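Local coordinates for protein CalU16 (Micromonospora echinospora, PDB 4FPW) that probably confers self-resistance to an enediyne antibiotic by acting as a self-sacrifice protein that is itself consumed by the reactive drug, at residues G127-L132 / E171-L176. Residues are numbered along the deposited sequence; the frame is centred on the assembly and turned at random.
Sequences GWEMAL and EAWAAL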
ATOM      1  N   GLY A 127      -6.925   3.288   4.021  1.00 40.42           N
ATOM      2  CA  GLY A 127      -7.332   2.297   3.051  1.00 39.09           C
ATOM      3  C   GLY A 127      -6.367   1.153   2.943  1.00 39.40           C
ATOM      4  O   GLY A 127      -6.777   0.002   2.794  1.00 40.19           O
ATOM      5  N   TRP A 128      -5.081   1.448   3.010  1.00 40.15           N
ATOM      6  CA  TRP A 128      -4.092   0.368   3.029  1.00 42.43           C
ATOM      7  C   TRP A 128      -4.096  -0.406   4.331  1.00 43.18           C
ATOM      8  O   TRP A 128      -3.889  -1.618   4.337  1.00 44.68           O
ATOM      9  CB  TRP A 128      -2.689   0.883   2.743  1.00 42.13           C
ATOM     10  CG  TRP A 128      -2.537   1.189   1.318  1.00 42.86           C
ATOM     11  CD1 TRP A 128      -2.466   2.417   0.760  1.00 42.48           C
ATOM     12  CD2 TRP A 128      -2.501   0.248   0.239  1.00 43.37           C
ATOM     13  NE1 TRP A 128      -2.368   2.308  -0.593  1.00 41.96           N
ATOM     14  CE2 TRP A 128      -2.378   0.988  -0.946  1.00 42.82           C
ATOM     15  CE3 TRP A 128      -2.523  -1.152   0.165  1.00 44.24           C
ATOM     16  CZ2 TRP A 128      -2.287   0.385  -2.210  1.00 42.77           C
ATOM     17  CZ3 TRP A 128      -2.438  -1.756  -1.092  1.00 43.88           C
ATOM     18  CH2 TRP A 128      -2.316  -0.981  -2.261  1.00 43.09           C
ATOM     19  N   GLU A 129      -4.321   0.286   5.437  1.00 44.94           N
ATOM     20  CA  GLU A 129      -4.318  -0.388   6.733  1.00 44.82           C
ATOM     21  C   GLU A 129      -5.415  -1.426   6.793  1.00 45.72           C
ATOM     22  O   GLU A 129      -5.175  -2.539   7.257  1.00 46.29           O
ATOM     23  CB  GLU A 129      -4.488   0.606   7.864  1.00 44.44           C
ATOM     24  CG  GLU A 129      -3.178   1.147   8.392  1.00 43.36           C
ATOM     25  CD  GLU A 129      -3.405   2.091   9.547  1.00 43.37           C
ATOM     26  OE1 GLU A 129      -3.703   3.276   9.309  1.00 44.87           O
ATOM     27  OE2 GLU A 129      -3.327   1.654  10.699  1.00 43.59           O
HETATM   28  N   MSE A 130      -6.607  -1.068   6.308  1.00 46.49           N
HETATM   29  CA  MSE A 130      -7.741  -2.001   6.257  1.00 47.53           C
HETATM   30  C   MSE A 130      -7.350  -3.189   5.428  1.00 46.51           C
HETATM   31  O   MSE A 130      -7.605  -4.340   5.792  1.00 47.39           O
HETATM   32  CB  MSE A 130      -8.966  -1.383   5.593  1.00 50.98           C
HETATM   33  CG  MSE A 130      -9.519  -0.151   6.311  1.00 55.15           C
HETATM   34 SE   MSE A 130     -10.202  -0.573   8.127  1.00 60.74          SE
HETATM   35  CE  MSE A 130     -10.196   1.297   8.608  1.00 56.32           C
ATOM     36  N   ALA A 131      -6.718  -2.918   4.295  1.00 44.20           N
ATOM     37  CA  ALA A 131      -6.303  -3.971   3.382  1.00 43.88           C
ATOM     38  C   ALA A 131      -5.206  -4.853   3.968  1.00 43.39           C
ATOM     39  O   ALA A 131      -5.224  -6.077   3.786  1.00 43.64           O
ATOM     40  CB  ALA A 131      -5.833  -3.371   2.066  1.00 43.70           C
ATOM     41  N   LEU A 132      -4.239  -4.238   4.642  1.00 42.13           N
ATOM     42  CA  LEU A 132      -3.164  -4.998   5.269  1.00 42.37           C
ATOM     43  C   LEU A 132      -3.686  -5.899   6.404  1.00 43.86           C
ATOM     44  O   LEU A 132      -3.066  -6.918   6.695  1.00 42.84           O
ATOM     45  CB  LEU A 132      -2.038  -4.074   5.734  1.00 41.24           C
ATOM     46  CG  LEU A 132      -1.229  -3.522   4.547  1.00 39.72           C
ATOM     47  CD1 LEU A 132      -0.347  -2.371   4.983  1.00 39.12           C
ATOM     48  CD2 LEU A 132      -0.395  -4.597   3.851  1.00 38.66           C
ATOM     49  N   GLU A 171      -8.256   9.373  12.462  1.00 50.03           N
ATOM     50  CA  GLU A 171      -7.766  10.349  13.452  1.00 51.20           C
ATOM     51  C   GLU A 171      -6.236  10.285  13.617  1.00 50.52           C
ATOM     52  O   GLU A 171      -5.568  11.317  13.723  1.00 52.29           O
ATOM     53  CB  GLU A 171      -8.454  10.147  14.803  1.00 53.19           C
ATOM     54  CG  GLU A 171      -9.854  10.738  14.876  1.00 54.69           C
ATOM     55  CD  GLU A 171     -10.664  10.191  16.037  1.00 57.27           C
ATOM     56  OE1 GLU A 171     -10.063   9.651  16.998  1.00 59.32           O
ATOM     57  OE2 GLU A 171     -11.907  10.301  15.990  1.00 58.04           O
ATOM     58  N   ALA A 172      -5.685   9.078  13.609  1.00 48.59           N
ATOM     59  CA  ALA A 172      -4.236   8.898  13.692  1.00 49.09           C
ATOM     60  C   ALA A 172      -3.480   9.523  12.523  1.00 48.46           C
ATOM     61  O   ALA A 172      -2.514  10.260  12.729  1.00 51.93           O
ATOM     62  CB  ALA A 172      -3.897   7.421  13.798  1.00 48.76           C
ATOM     63  N   TRP A 173      -3.909   9.239  11.299  1.00 46.06           N
ATOM     64  CA  TRP A 173      -3.307   9.883  10.130  1.00 44.51           C
ATOM     65  C   TRP A 173      -3.605  11.398  10.097  1.00 46.40           C
ATOM     66  O   TRP A 173      -2.721  12.208   9.808  1.00 46.43           O
ATOM     67  CB  TRP A 173      -3.805   9.229   8.861  1.00 42.51           C
ATOM     68  CG  TRP A 173      -3.316   7.848   8.653  1.00 39.57           C
ATOM     69  CD1 TRP A 173      -4.056   6.712   8.677  1.00 38.84           C
ATOM     70  CD2 TRP A 173      -1.982   7.453   8.353  1.00 38.30           C
ATOM     71  NE1 TRP A 173      -3.271   5.625   8.392  1.00 37.28           N
ATOM     72  CE2 TRP A 173      -1.987   6.053   8.199  1.00 37.48           C
ATOM     73  CE3 TRP A 173      -0.782   8.146   8.189  1.00 38.23           C
ATOM     74  CZ2 TRP A 173      -0.838   5.331   7.898  1.00 36.81           C
ATOM     75  CZ3 TRP A 173       0.351   7.434   7.881  1.00 38.19           C
ATOM     76  CH2 TRP A 173       0.319   6.029   7.746  1.00 37.31           C
ATOM     77  N   ALA A 174      -4.841  11.780  10.413  1.00 47.62           N
ATOM     78  CA  ALA A 174      -5.210  13.196  10.445  1.00 48.69           C
ATOM     79  C   ALA A 174      -4.322  13.975  11.404  1.00 51.90           C
ATOM     80  O   ALA A 174      -3.873  15.077  11.078  1.00 54.13           O
ATOM     81  CB  ALA A 174      -6.666  13.368  10.826  1.00 48.43           C
ATOM     82  N   ALA A 175      -4.070  13.397  12.581  1.00 52.94           N
ATOM     83  CA  ALA A 175      -3.274  14.057  13.613  1.00 53.08           C
ATOM     84  C   ALA A 175      -1.797  14.097  13.259  1.00 50.93           C
ATOM     85  O   ALA A 175      -1.116  15.047  13.579  1.00 51.94           O
ATOM     86  CB  ALA A 175      -3.472  13.368  14.961  1.00 54.83           C
ATOM     87  N   LEU A 176      -1.295  13.051  12.625  1.00 51.87           N
ATOM     88  CA  LEU A 176       0.081  13.064  12.109  1.00 52.95           C
ATOM     89  C   LEU A 176       0.245  14.084  10.971  1.00 53.14           C
ATOM     90  O   LEU A 176       1.318  14.661  10.812  1.00 54.05           O
ATOM     91  CB  LEU A 176       0.495  11.676  11.595  1.00 51.10           C
ATOM     92  CG  LEU A 176       0.648  10.550  12.609  1.00 51.92           C
ATOM     93  CD1 LEU A 176       0.798   9.217  11.895  1.00 50.57           C
ATOM     94  CD2 LEU A 176       1.834  10.797  13.537  1.00 54.42           C
TER
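Glu129 and Trp173 show how two helical segments whose backbones stay well apart can still be linked by one buried polar bond; their CA atoms, the nearest pair across the two segments, are 10.9 Å apart. The CB of Glu129 leaves the helix toward the partner segment, and CG and CD carry on in an extended line (chi2 -178°), a reach that brings the carboxylate to the indole edge. CD comes within 3.7 Å of Trp173 NE1, and OE1 accepts the hydrogen bond from NE1 at 2.6 Å. OE1 sits almost evenly between the ring atoms flanking NE1, 3.4 Å from CE2 and 3.5 Å from CD1 of Trp173. The N-H points at the oxygen with a bend, 140° at the hydrogen, and OE1 lies somewhat out of the indole plane. At the acceptor, NE1 meets OE1 nearly along the C-O axis. Carboxylate and ring planes stand almost perpendicular, 80° apart.

The bond ties the long helix 118-138 to the C-terminal helix 161-177 on one side of the antiparallel sheet, in a fold of the Bet v 1-like, AHA1-related type. There the indole of Trp173 rests on Ile23 and Ile25 of strand 20-29. The second oxygen, OE2, turns to Arg8 in a salt bridge, which would be expected to favour the ionised carboxylate, and has a long, weak ion pair with Arg169. Nearby, Met130 packs on Met162 and Ile165 of helix 161-177.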